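Local coordinates for coenzyme A transferase (Yersinia pestis, PDB 3QLI), which probably transfers coenzyme A from an acyl-CoA thioester to a carboxylic acid such as acetate, at residues G361-L364 with D365-G369; S126-H129 with Q130-R133; K422-S426 with T427-L431; P219-T222 with S223-H226. All blocks are in the same frame, centred on the assembly; numbering follows the deposited sequence.

Contact 1 of 4, residues G361-L364 with D365-G369; sequences GGQL and DFVRG
Gln363 O is gripped twice within one helical turn: Val367 N donates in the carbonyl plane at 3.0 Å with an N-H...O angle of 160°, and Phe366 N adds a weak, bent bond. The next rung is Arg368 N to Leu364 O, 2.9 Å. Leading into it, Gly361 O accepts from a water at 2.7 Å, and that water in turn takes the N-H of Asp365 at 2.8 Å, so solvent bridges the start of helix 363-372. This N-terminal turn follows the Gly361-Gly362 loop, and Gly362 lies about 3 Å from the side chain of Glu264, which carries CoA covalently in a complex of this protein; Gln363 lines a second CoA site. Asp365 folds back over that loop because CG stands beside its own backbone N (chi1 -59°), bringing OD2 to 3.4 Å from Gly362 CA. Asn321 ND2 bonds OD2, and His129 ND1 reaches OD1 weakly. Farther along, Leu364 lays CD2 over the centre of one guanidinium face of Arg368, 3.7 Å from CZ. Arg368 also packs on Leu364 of the second subunit. The Gln363 amide is held by Thr404 OG1 and Ala337 O, while its CG meets Val367 CG2 at 4.0 Å.

Contact 2 of 4, residues S126-H129 with Q130-R133; sequences SNFH and QAPR
Asn127 to Gln130 is a local contact round a tight turn, where the loop after helix 103-114 tightens into a 3-10 segment and passes into helix 131-139, with Gln130 at the N-cap position. Two successive i to i+3 bonds are the evidence: Gln130 N donates to Asn127 O at 2.9 Å and Ala131 N to Phe128 O at 3.0 Å. Both donors stand well above the carbonyl planes, by 55° and 62°, as befits so tight a turn. Over this backbone the side chains of Asn127 and Gln130 run side by side in the same direction, their amides almost perpendicular, and Asn127 ND2 makes a straight but weak bond of 3.2 Å to Gln130 OE1. The stronger partner of that ND2 is Asp408 OD1 of the second subunit. A water joins Gln130 OE1, 2.6 Å away, to the backbone N of Asn127. The imidazole of His129 lies alongside Gln130, with CD2 3.2 Å from Gln130 CG; placing CG between the backbone N and the carbonyl carbon (chi1 73°) turns the ring back, and Asn127 CB covers one of its faces. Phe128 leaves the turn in another direction, packing on Phe75 and on Glu264 of the CoA site. Since Gln130 OE1 also accepts from Lys422 NZ of the second subunit, this one oxygen collects amide, water and ammonium donors; they fix the rotation of the amide and probably polarise its carbonyl, tying the helix start to the dimer interface.

Contact 3 of 4, residues K422-S426 with T427-L431; sequences KGLSS and TERAL
Ser425 and Glu428 exchange reciprocal bonds that make a capping box at the start of the helix. Ser425 N points nearly straight (170°) at Glu428 OE1, 2.8 Å away, meeting the anti lone pair of that oxygen, while Glu428 N donates to Ser425 OG at 3.1 Å. Holding OG between its backbone N and carbonyl carbon (chi1 65°) turns the hydroxyl in front of the first turn. Glu428 OE1 also receives a water proton at 2.8 Å, and the same water donates to Gly423 O. The other carboxylate oxygen, OE2, forms a salt bridge with Arg71 of the second subunit, so cap and interface share one side chain. Arg429 flanks the box: its N donates to Ser425 O at 2.9 Å, its CG touches Leu424 CB at 3.7 Å, and NE makes a weak bond of 3.5 Å to Leu424 O. Its guanidinium is positioned from farther out, NH1 donating to the carbonyls of Arg406 and Thr344. Thr427 OG1 bonds Leu454 O near the C-terminus. The connection leaves strand 417-420, the outermost within this chain on one side of the mixed sheet, and the box opens helix 426-434 against Tyr97 and Lys119 of the second subunit.

Contact 4 of 4, residues P219-T222 with S223-H226; sequences PEYT and SISH
Glu220 O to Ile224 N, 3.1 Å with an N-H...O angle of 169°, and Tyr221 O to Ser225 N, 2.8 Å, are successive i to i+4 bonds of the first turns of helix 220-230. Ahead of them a water spans Pro219 O and Ser223 N, taking the place of a direct rung. The side chains then return to the backbone carbonyls. His226 curls back so that ND1 donates to Thr222 O at 2.9 Å, with that oxygen close to the ring plane; the bond is nearly straight at 164°, which places a proton on ND1 in this model. Having CG beside its own backbone N (chi1 -74°) aims the imidazole at the preceding turn. His226 N reaches the same oxygen only weakly, leaving the side-chain bond as the shorter of the two. The hydroxyl of Ser225 also faces the preceding turn, OG lying 2.9 Å from Tyr221 O and 3.0 Å from Thr222 O, and its single proton could serve either carbonyl. On another flank Ile224 CG1 presses to 3.2 Å from Glu220 O, and its CD1 comes to the edge of the Tyr221 ring, 4.5 Å from Tyr221 CD1. Ser223 OG is bonded to Glu415 O. Helix 244-252 packs alongside: Tyr221 rests on Leu248 and on Ala244 of the second CoA site, Ile224 on Leu245 and His226 on Val252, while the loops at Pro383 and Glu415 receive Glu220.

Along the chain the order is contact 2, contact 4, contact 1, contact 3, and each lies at or just before the N-terminal turns of a helix. Contact 2 belongs to the N-terminal domain of the family, contacts 1 and 3 to the C-terminal one. Contacts 1 and 2 have centres 13 Å apart and touch, bringing both domains together beside Glu264 of the CoA site. Contact 3 lies 22 Å from contact 1 between centres and away from the known CoA sites, but, like contacts 1 and 2, it meets the second subunit. Contact 4 stands apart, its nearest atoms about 13 Å from contact 1 and 17 Å from contact 3, and approaches CoA-binding Ala244 instead.

Contact 1 of 4, residues G361-L364 with D365-G369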
ATOM      1  N   GLY A 361      10.715  -1.657   4.012  1.00 17.61           N
ATOM      2  CA  GLY A 361      10.850  -3.101   3.887  1.00 19.27           C
ATOM      3  C   GLY A 361       9.637  -3.745   3.231  1.00 18.57           C
ATOM      4  O   GLY A 361       8.620  -3.092   3.022  1.00 18.38           O
ATOM      5  N   GLY A 362       9.739  -5.029   2.912  1.00 18.39           N
ATOM      6  CA  GLY A 362       8.684  -5.719   2.192  1.00 18.53           C
ATOM      7  C   GLY A 362       7.535  -6.244   3.032  1.00 20.78           C
ATOM      8  O   GLY A 362       6.643  -6.918   2.507  1.00 19.80           O
ATOM      9  N   GLN A 363       7.530  -5.955   4.329  1.00 18.48           N
ATOM     10  CA  GLN A 363       6.458  -6.481   5.180  1.00 21.69           C
ATOM     11  C   GLN A 363       5.085  -6.226   4.568  1.00 19.25           C
ATOM     12  O   GLN A 363       4.302  -7.158   4.384  1.00 15.00           O
ATOM     13  CB  GLN A 363       6.513  -5.917   6.608  1.00 22.26           C
ATOM     14  CG  GLN A 363       5.229  -6.194   7.420  1.00 26.37           C
ATOM     15  CD  GLN A 363       5.388  -5.973   8.929  1.00 25.05           C
ATOM     16  OE1 GLN A 363       4.558  -5.321   9.558  1.00 26.66           O
ATOM     17  NE2 GLN A 363       6.456  -6.521   9.504  1.00 24.06           N
ATOM     18  N   LEU A 364       4.798  -4.971   4.225  1.00 14.67           N
ATOM     19  CA  LEU A 364       3.462  -4.636   3.754  1.00 13.51           C
ATOM     20  C   LEU A 364       3.127  -5.304   2.418  1.00 12.27           C
ATOM     21  O   LEU A 364       1.968  -5.604   2.155  1.00 13.00           O
ATOM     22  CB  LEU A 364       3.269  -3.116   3.676  1.00 14.71           C
ATOM     23  CG  LEU A 364       1.860  -2.625   3.336  1.00 15.49           C
ATOM     24  CD1 LEU A 364       0.804  -3.172   4.323  1.00 17.37           C
ATOM     25  CD2 LEU A 364       1.848  -1.114   3.337  1.00 16.30           C
ATOM     26  N   ASP A 365       4.125  -5.512   1.561  1.00 13.72           N
ATOM     27  CA  ASP A 365       3.898  -6.232   0.306  1.00 13.89           C
ATOM     28  C   ASP A 365       3.247  -7.587   0.579  1.00 14.78           C
ATOM     29  O   ASP A 365       2.330  -8.002  -0.118  1.00 12.20           O
ATOM     30  CB  ASP A 365       5.209  -6.485  -0.438  1.00 14.31           C
ATOM     31  CG  ASP A 365       5.942  -5.201  -0.778  1.00 18.91           C
ATOM     32  OD1 ASP A 365       5.266  -4.181  -1.006  1.00 15.96           O
ATOM     33  OD2 ASP A 365       7.186  -5.223  -0.796  1.00 16.19           O
ATOM     34  N   PHE A 366       3.752  -8.278   1.594  1.00 13.63           N
ATOM     35  CA  PHE A 366       3.263  -9.617   1.899  1.00 12.97           C
ATOM     36  C   PHE A 366       1.978  -9.593   2.730  1.00 14.53           C
ATOM     37  O   PHE A 366       1.151 -10.495   2.621  1.00 13.07           O
ATOM     38  CB  PHE A 366       4.375 -10.454   2.545  1.00 11.04           C
ATOM     39  CG  PHE A 366       5.256 -11.130   1.522  1.00 11.33           C
ATOM     40  CD1 PHE A 366       4.882 -12.351   0.983  1.00 12.84           C
ATOM     41  CD2 PHE A 366       6.399 -10.504   1.037  1.00 12.36           C
ATOM     42  CE1 PHE A 366       5.646 -12.960   0.006  1.00 10.56           C
ATOM     43  CE2 PHE A 366       7.182 -11.118   0.054  1.00 11.82           C
ATOM     44  CZ  PHE A 366       6.804 -12.344  -0.455  1.00 12.72           C
ATOM     45  N   VAL A 367       1.805  -8.563   3.551  1.00 14.41           N
ATOM     46  CA  VAL A 367       0.525  -8.363   4.238  1.00 11.48           C
ATOM     47  C   VAL A 367      -0.587  -8.247   3.186  1.00 13.88           C
ATOM     48  O   VAL A 367      -1.636  -8.896   3.283  1.00 14.14           O
ATOM     49  CB  VAL A 367       0.559  -7.087   5.137  1.00 13.73           C
ATOM     50  CG1 VAL A 367      -0.844  -6.717   5.629  1.00 13.09           C
ATOM     51  CG2 VAL A 367       1.509  -7.281   6.315  1.00 14.78           C
ATOM     52  N   ARG A 368      -0.346  -7.424   2.169  1.00 12.27           N
ATOM     53  CA  ARG A 368      -1.310  -7.232   1.084  1.00 13.46           C
ATOM     54  C   ARG A 368      -1.470  -8.478   0.220  1.00 13.36           C
ATOM     55  O   ARG A 368      -2.580  -8.879  -0.118  1.00 14.38           O
ATOM     56  CB  ARG A 368      -0.858  -6.072   0.192  1.00 12.85           C
ATOM     57  CG  ARG A 368      -0.875  -4.702   0.856  1.00 16.12           C
ATOM     58  CD  ARG A 368      -0.083  -3.697  -0.022  1.00 17.49           C
ATOM     59  NE  ARG A 368      -0.378  -2.297   0.274  1.00 24.68           N
ATOM     60  CZ  ARG A 368       0.396  -1.274  -0.101  1.00 27.04           C
ATOM     61  NH1 ARG A 368       1.524  -1.509  -0.764  1.00 27.43           N
ATOM     62  NH2 ARG A 368       0.056  -0.014   0.187  1.00 21.91           N
ATOM     63  N   GLY A 369      -0.351  -9.070  -0.179  1.00 14.11           N
ATOM     64  CA  GLY A 369      -0.380 -10.221  -1.061  1.00 13.80           C
ATOM     65  C   GLY A 369      -1.024 -11.440  -0.420  1.00 15.44           C
ATOM     66  O   GLY A 369      -1.811 -12.138  -1.064  1.00 14.89           O
TER
HETATM   67  O   HOH W   1       6.253  -3.640   1.770  1.00 23.94           O

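Contact 2 of 4, residues S126-H129 with Q130-R133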
ATOM      1  N   SER A 126      11.725   4.766   0.009  1.00 18.95           N
ATOM      2  CA  SER A 126      11.346   3.977  -1.151  1.00 16.71           C
ATOM      3  C   SER A 126      10.558   2.762  -0.719  1.00 19.00           C
ATOM      4  O   SER A 126      10.487   2.460   0.474  1.00 19.96           O
ATOM      5  CB  SER A 126      12.588   3.505  -1.913  1.00 21.81           C
ATOM      6  OG  SER A 126      13.208   2.411  -1.240  1.00 20.14           O
ATOM      7  N   ASN A 127       9.975   2.071  -1.696  1.00 15.49           N
ATOM      8  CA  ASN A 127       9.540   0.691  -1.511  1.00 14.96           C
ATOM      9  C   ASN A 127      10.612  -0.285  -2.009  1.00 14.48           C
ATOM     10  O   ASN A 127      11.099  -0.173  -3.142  1.00 12.82           O
ATOM     11  CB  ASN A 127       8.246   0.428  -2.262  1.00 18.29           C
ATOM     12  CG  ASN A 127       7.102   1.225  -1.722  1.00 21.22           C
ATOM     13  OD1 ASN A 127       6.602   0.940  -0.642  1.00 24.58           O
ATOM     14  ND2 ASN A 127       6.671   2.225  -2.468  1.00 18.15           N
ATOM     15  N   PHE A 128      10.971  -1.248  -1.170  1.00 13.00           N
ATOM     16  CA  PHE A 128      11.963  -2.241  -1.570  1.00 13.82           C
ATOM     17  C   PHE A 128      11.529  -2.898  -2.889  1.00 13.97           C
ATOM     18  O   PHE A 128      12.360  -3.169  -3.748  1.00 14.73           O
ATOM     19  CB  PHE A 128      12.151  -3.265  -0.439  1.00 14.02           C
ATOM     20  CG  PHE A 128      13.165  -4.356  -0.732  1.00 14.57           C
ATOM     21  CD1 PHE A 128      14.417  -4.052  -1.239  1.00 13.37           C
ATOM     22  CD2 PHE A 128      12.857  -5.690  -0.448  1.00 14.43           C
ATOM     23  CE1 PHE A 128      15.351  -5.058  -1.500  1.00 15.90           C
ATOM     24  CE2 PHE A 128      13.781  -6.711  -0.684  1.00 14.24           C
ATOM     25  CZ  PHE A 128      15.036  -6.400  -1.216  1.00 18.97           C
ATOM     26  N   HIS A 129      10.226  -3.124  -3.066  1.00 13.71           N
ATOM     27  CA  HIS A 129       9.740  -3.794  -4.280  1.00 15.50           C
ATOM     28  C   HIS A 129       9.988  -2.998  -5.556  1.00 16.96           C
ATOM     29  O   HIS A 129       9.950  -3.561  -6.658  1.00 18.75           O
ATOM     30  CB  HIS A 129       8.258  -4.223  -4.179  1.00 18.59           C
ATOM     31  CG  HIS A 129       7.279  -3.091  -4.261  1.00 21.92           C
ATOM     32  ND1 HIS A 129       6.598  -2.613  -3.161  1.00 24.30           N
ATOM     33  CD2 HIS A 129       6.840  -2.363  -5.316  1.00 29.13           C
ATOM     34  CE1 HIS A 129       5.799  -1.626  -3.529  1.00 25.77           C
ATOM     35  NE2 HIS A 129       5.928  -1.452  -4.832  1.00 26.63           N
ATOM     36  N   GLN A 130      10.241  -1.699  -5.406  1.00 15.29           N
ATOM     37  CA  GLN A 130      10.510  -0.820  -6.558  1.00 15.23           C
ATOM     38  C   GLN A 130      11.997  -0.494  -6.711  1.00 16.03           C
ATOM     39  O   GLN A 130      12.374   0.304  -7.567  1.00 13.51           O
ATOM     40  CB  GLN A 130       9.707   0.488  -6.437  1.00 16.32           C
ATOM     41  CG  GLN A 130       8.216   0.256  -6.470  1.00 22.49           C
ATOM     42  CD  GLN A 130       7.403   1.457  -6.005  1.00 25.68           C
ATOM     43  OE1 GLN A 130       7.933   2.413  -5.425  1.00 23.01           O
ATOM     44  NE2 GLN A 130       6.109   1.403  -6.252  1.00 27.46           N
ATOM     45  N   ALA A 131      12.836  -1.127  -5.899  1.00 14.26           N
ATOM     46  CA  ALA A 131      14.275  -0.832  -5.900  1.00 12.68           C
ATOM     47  C   ALA A 131      14.964  -0.991  -7.254  1.00 13.76           C
ATOM     48  O   ALA A 131      15.806  -0.172  -7.606  1.00 14.59           O
ATOM     49  CB  ALA A 131      15.013  -1.642  -4.825  1.00 12.79           C
ATOM     50  N   PRO A 132      14.619  -2.042  -8.019  1.00 11.14           N
ATOM     51  CA  PRO A 132      15.326  -2.193  -9.295  1.00 13.11           C
ATOM     52  C   PRO A 132      15.105  -0.977 -10.186  1.00 16.11           C
ATOM     53  O   PRO A 132      16.060  -0.401 -10.714  1.00 14.49           O
ATOM     54  CB  PRO A 132      14.691  -3.465  -9.902  1.00 13.93           C
ATOM     55  CG  PRO A 132      14.204  -4.250  -8.686  1.00 12.58           C
ATOM     56  CD  PRO A 132      13.689  -3.162  -7.758  1.00 12.06           C
ATOM     57  N   ARG A 133      13.854  -0.553 -10.313  1.00 13.91           N
ATOM     58  CA  ARG A 133      13.552   0.583 -11.169  1.00 14.79           C
ATOM     59  C   ARG A 133      14.058   1.891 -10.581  1.00 15.48           C
ATOM     60  O   ARG A 133      14.546   2.762 -11.296  1.00 19.68           O
ATOM     61  CB  ARG A 133      12.051   0.678 -11.401  1.00 16.44           C
ATOM     62  CG  ARG A 133      11.663   1.925 -12.146  1.00 26.05           C
ATOM     63  CD  ARG A 133      10.171   2.135 -12.075  1.00 27.11           C
ATOM     64  NE  ARG A 133       9.826   3.422 -12.651  1.00 34.02           N
ATOM     65  CZ  ARG A 133       8.577   3.817 -12.833  1.00 25.37           C
ATOM     66  NH1 ARG A 133       7.589   3.009 -12.471  1.00 25.15           N
ATOM     67  NH2 ARG A 133       8.329   5.001 -13.365  1.00 29.21           N
TER
HETATM   68  O   HOH W   2       9.990   3.698  -4.410  1.00 21.69           O

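Contact 3 of 4, residues K422-S426 with T427-L431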
ATOM      1  N   LYS A 422      -9.946  -7.804  10.078  1.00 15.05           N
ATOM      2  CA  LYS A 422     -10.688  -7.374   8.885  1.00 16.58           C
ATOM      3  C   LYS A 422     -12.200  -7.294   9.096  1.00 18.32           C
ATOM      4  O   LYS A 422     -12.830  -8.256   9.542  1.00 18.41           O
ATOM      5  CB  LYS A 422     -10.372  -8.269   7.687  1.00 17.31           C
ATOM      6  CG  LYS A 422      -8.930  -8.147   7.167  1.00 14.60           C
ATOM      7  CD  LYS A 422      -8.737  -6.837   6.405  1.00 15.19           C
ATOM      8  CE  LYS A 422      -7.387  -6.797   5.738  1.00 18.84           C
ATOM      9  NZ  LYS A 422      -7.194  -5.468   5.068  1.00 20.30           N
ATOM     10  N   GLY A 423     -12.779  -6.142   8.778  1.00 17.50           N
ATOM     11  CA  GLY A 423     -14.221  -5.961   8.868  1.00 17.25           C
ATOM     12  C   GLY A 423     -14.727  -5.528  10.236  1.00 16.76           C
ATOM     13  O   GLY A 423     -15.914  -5.241  10.390  1.00 18.32           O
ATOM     14  N   LEU A 424     -13.840  -5.492  11.228  1.00 16.66           N
ATOM     15  CA  LEU A 424     -14.198  -5.052  12.583  1.00 19.18           C
ATOM     16  C   LEU A 424     -14.232  -3.525  12.704  1.00 20.14           C
ATOM     17  O   LEU A 424     -13.400  -2.830  12.114  1.00 16.08           O
ATOM     18  CB  LEU A 424     -13.187  -5.602  13.597  1.00 17.01           C
ATOM     19  CG  LEU A 424     -13.112  -7.118  13.748  1.00 18.97           C
ATOM     20  CD1 LEU A 424     -12.192  -7.471  14.938  1.00 16.74           C
ATOM     21  CD2 LEU A 424     -14.507  -7.692  13.947  1.00 20.01           C
ATOM     22  N   SER A 425     -15.190  -3.000  13.468  1.00 16.11           N
ATOM     23  CA  SER A 425     -15.212  -1.569  13.771  1.00 18.44           C
ATOM     24  C   SER A 425     -14.035  -1.211  14.667  1.00 20.10           C
ATOM     25  O   SER A 425     -13.365  -2.096  15.214  1.00 15.78           O
ATOM     26  CB  SER A 425     -16.502  -1.204  14.507  1.00 22.30           C
ATOM     27  OG  SER A 425     -16.550  -1.844  15.777  1.00 20.59           O
ATOM     28  N   SER A 426     -13.803   0.084  14.845  1.00 16.54           N
ATOM     29  CA  SER A 426     -12.767   0.557  15.750  1.00 20.25           C
ATOM     30  C   SER A 426     -12.972   0.023  17.171  1.00 19.98           C
ATOM     31  O   SER A 426     -12.011  -0.299  17.869  1.00 18.31           O
ATOM     32  CB  SER A 426     -12.747   2.083  15.777  1.00 23.23           C
ATOM     33  OG  SER A 426     -12.242   2.584  14.553  1.00 31.28           O
ATOM     34  N   THR A 427     -14.227  -0.046  17.593  1.00 20.18           N
ATOM     35  CA  THR A 427     -14.552  -0.555  18.922  1.00 23.02           C
ATOM     36  C   THR A 427     -14.261  -2.046  19.029  1.00 19.72           C
ATOM     37  O   THR A 427     -13.662  -2.497  20.001  1.00 19.58           O
ATOM     38  CB  THR A 427     -16.034  -0.311  19.278  1.00 24.44           C
ATOM     39  OG1 THR A 427     -16.301   1.095  19.251  1.00 24.14           O
ATOM     40  CG2 THR A 427     -16.356  -0.867  20.665  1.00 22.97           C
ATOM     41  N   GLU A 428     -14.704  -2.812  18.040  1.00 16.80           N
ATOM     42  CA  GLU A 428     -14.474  -4.251  18.052  1.00 19.94           C
ATOM     43  C   GLU A 428     -12.972  -4.562  18.019  1.00 19.60           C
ATOM     44  O   GLU A 428     -12.509  -5.488  18.694  1.00 17.90           O
ATOM     45  CB  GLU A 428     -15.203  -4.930  16.884  1.00 19.64           C
ATOM     46  CG  GLU A 428     -16.743  -4.879  16.997  1.00 24.49           C
ATOM     47  CD  GLU A 428     -17.457  -5.266  15.698  1.00 25.15           C
ATOM     48  OE1 GLU A 428     -16.973  -4.896  14.611  1.00 21.55           O
ATOM     49  OE2 GLU A 428     -18.504  -5.944  15.758  1.00 29.10           O
ATOM     50  N   ARG A 429     -12.221  -3.803  17.223  1.00 15.54           N
ATOM     51  CA  ARG A 429     -10.770  -3.966  17.170  1.00 15.70           C
ATOM     52  C   ARG A 429     -10.116  -3.700  18.520  1.00 15.33           C
ATOM     53  O   ARG A 429      -9.333  -4.518  19.008  1.00 16.12           O
ATOM     54  CB  ARG A 429     -10.140  -3.033  16.137  1.00 15.91           C
ATOM     55  CG  ARG A 429     -10.454  -3.397  14.719  1.00 15.34           C
ATOM     56  CD  ARG A 429      -9.762  -2.457  13.738  1.00 19.09           C
ATOM     57  NE  ARG A 429      -9.919  -2.950  12.375  1.00 18.20           N
ATOM     58  CZ  ARG A 429      -8.941  -2.990  11.476  1.00 16.06           C
ATOM     59  NH1 ARG A 429      -7.732  -2.559  11.793  1.00 14.10           N
ATOM     60  NH2 ARG A 429      -9.183  -3.473  10.261  1.00 15.64           N
ATOM     61  N   ALA A 430     -10.410  -2.544  19.110  1.00 15.15           N
ATOM     62  CA  ALA A 430      -9.785  -2.185  20.381  1.00 16.77           C
ATOM     63  C   ALA A 430     -10.069  -3.245  21.442  1.00 14.33           C
ATOM     64  O   ALA A 430      -9.164  -3.683  22.146  1.00 15.42           O
ATOM     65  CB  ALA A 430     -10.255  -0.800  20.862  1.00 17.99           C
ATOM     66  N   LEU A 431     -11.317  -3.677  21.535  1.00 16.76           N
ATOM     67  CA  LEU A 431     -11.689  -4.658  22.558  1.00 17.89           C
ATOM     68  C   LEU A 431     -10.969  -5.992  22.356  1.00 18.82           C
ATOM     69  O   LEU A 431     -10.494  -6.603  23.313  1.00 15.98           O
ATOM     70  CB  LEU A 431     -13.205  -4.876  22.581  1.00 20.70           C
ATOM     71  CG  LEU A 431     -14.072  -3.692  23.043  1.00 23.61           C
ATOM     72  CD1 LEU A 431     -15.544  -3.986  22.800  1.00 23.67           C
ATOM     73  CD2 LEU A 431     -13.833  -3.357  24.522  1.00 23.54           C
TER
HETATM   74  O   HOH W   3      -7.230  -4.241   8.277  1.00 15.69           O
HETATM   75  O   HOH W   4     -18.053  -4.982  12.082  1.00 20.78           O
HETATM   76  O   HOH W   5     -11.967  -3.292   9.919  1.00 19.55           O

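Contact 4 of 4, residues P219-T222 with S223-H226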
ATOM      1  N   PRO A 219      10.680 -17.221  26.057  1.00 28.98           N
ATOM      2  CA  PRO A 219       9.594 -18.151  26.373  1.00 27.59           C
ATOM      3  C   PRO A 219       8.336 -17.911  25.520  1.00 21.95           C
ATOM      4  O   PRO A 219       7.707 -18.879  25.086  1.00 24.49           O
ATOM      5  CB  PRO A 219       9.318 -17.874  27.857  1.00 28.78           C
ATOM      6  CG  PRO A 219      10.612 -17.310  28.382  1.00 30.20           C
ATOM      7  CD  PRO A 219      11.170 -16.499  27.246  1.00 29.09           C
ATOM      8  N   GLU A 220       7.971 -16.651  25.296  1.00 22.28           N
ATOM      9  CA  GLU A 220       6.724 -16.332  24.582  1.00 21.96           C
ATOM     10  C   GLU A 220       6.636 -16.976  23.205  1.00 21.40           C
ATOM     11  O   GLU A 220       5.543 -17.174  22.684  1.00 21.38           O
ATOM     12  CB  GLU A 220       6.524 -14.825  24.446  1.00 20.43           C
ATOM     13  CG  GLU A 220       6.376 -14.104  25.770  1.00 24.57           C
ATOM     14  CD  GLU A 220       7.705 -13.581  26.303  1.00 28.38           C
ATOM     15  OE1 GLU A 220       8.693 -14.347  26.320  1.00 27.48           O
ATOM     16  OE2 GLU A 220       7.754 -12.396  26.701  1.00 29.56           O
ATOM     17  N   TYR A 221       7.783 -17.296  22.618  1.00 22.08           N
ATOM     18  CA  TYR A 221       7.823 -17.846  21.265  1.00 21.37           C
ATOM     19  C   TYR A 221       7.224 -19.236  21.196  1.00 20.58           C
ATOM     20  O   TYR A 221       6.792 -19.672  20.136  1.00 20.50           O
ATOM     21  CB  TYR A 221       9.262 -17.903  20.729  1.00 23.31           C
ATOM     22  CG  TYR A 221       9.866 -16.554  20.356  1.00 22.74           C
ATOM     23  CD1 TYR A 221       9.094 -15.400  20.337  1.00 23.73           C
ATOM     24  CD2 TYR A 221      11.210 -16.448  20.019  1.00 27.85           C
ATOM     25  CE1 TYR A 221       9.650 -14.164  20.002  1.00 24.69           C
ATOM     26  CE2 TYR A 221      11.779 -15.221  19.684  1.00 26.80           C
ATOM     27  CZ  TYR A 221      10.996 -14.087  19.674  1.00 29.82           C
ATOM     28  OH  TYR A 221      11.562 -12.875  19.337  1.00 30.36           O
ATOM     29  N   THR A 222       7.226 -19.953  22.312  1.00 22.11           N
ATOM     30  CA  THR A 222       6.644 -21.287  22.305  1.00 22.98           C
ATOM     31  C   THR A 222       5.163 -21.188  21.986  1.00 19.62           C
ATOM     32  O   THR A 222       4.681 -21.837  21.061  1.00 19.42           O
ATOM     33  CB  THR A 222       6.871 -22.042  23.622  1.00 22.72           C
ATOM     34  OG1 THR A 222       8.276 -22.255  23.798  1.00 28.20           O
ATOM     35  CG2 THR A 222       6.160 -23.392  23.591  1.00 26.67           C
ATOM     36  N   SER A 223       4.443 -20.365  22.740  1.00 18.69           N
ATOM     37  CA  SER A 223       3.007 -20.219  22.508  1.00 16.99           C
ATOM     38  C   SER A 223       2.751 -19.586  21.146  1.00 17.06           C
ATOM     39  O   SER A 223       1.869 -20.004  20.408  1.00 16.54           O
ATOM     40  CB  SER A 223       2.371 -19.338  23.579  1.00 19.98           C
ATOM     41  OG  SER A 223       1.082 -18.920  23.153  1.00 22.44           O
ATOM     42  N   ILE A 224       3.515 -18.548  20.831  1.00 17.92           N
ATOM     43  CA  ILE A 224       3.357 -17.881  19.547  1.00 15.87           C
ATOM     44  C   ILE A 224       3.572 -18.835  18.366  1.00 16.89           C
ATOM     45  O   ILE A 224       2.795 -18.833  17.419  1.00 16.15           O
ATOM     46  CB  ILE A 224       4.267 -16.657  19.448  1.00 17.35           C
ATOM     47  CG1 ILE A 224       3.827 -15.614  20.488  1.00 14.31           C
ATOM     48  CG2 ILE A 224       4.242 -16.092  18.001  1.00 18.34           C
ATOM     49  CD1 ILE A 224       4.728 -14.366  20.559  1.00 18.15           C
ATOM     50  N   SER A 225       4.619 -19.655  18.408  1.00 16.80           N
ATOM     51  CA  SER A 225       4.877 -20.541  17.277  1.00 17.19           C
ATOM     52  C   SER A 225       3.741 -21.542  17.082  1.00 16.78           C
ATOM     53  O   SER A 225       3.449 -21.934  15.958  1.00 17.26           O
ATOM     54  CB  SER A 225       6.228 -21.259  17.414  1.00 18.30           C
ATOM     55  OG  SER A 225       6.231 -22.092  18.561  1.00 20.08           O
ATOM     56  N   HIS A 226       3.089 -21.958  18.167  1.00 19.40           N
ATOM     57  CA  HIS A 226       1.957 -22.877  18.030  1.00 17.97           C
ATOM     58  C   HIS A 226       0.678 -22.218  17.525  1.00 16.97           C
ATOM     59  O   HIS A 226      -0.060 -22.815  16.743  1.00 18.71           O
ATOM     60  CB  HIS A 226       1.719 -23.668  19.317  1.00 19.16           C
ATOM     61  CG  HIS A 226       2.740 -24.737  19.532  1.00 22.84           C
ATOM     62  ND1 HIS A 226       3.899 -24.526  20.252  1.00 25.97           N
ATOM     63  CD2 HIS A 226       2.818 -26.005  19.061  1.00 25.23           C
ATOM     64  CE1 HIS A 226       4.626 -25.631  20.251  1.00 25.01           C
ATOM     65  NE2 HIS A 226       3.992 -26.543  19.532  1.00 28.36           N
TER
HETATM   66  O   HOH W   6       4.911 -19.499  25.581  1.00 25.17           O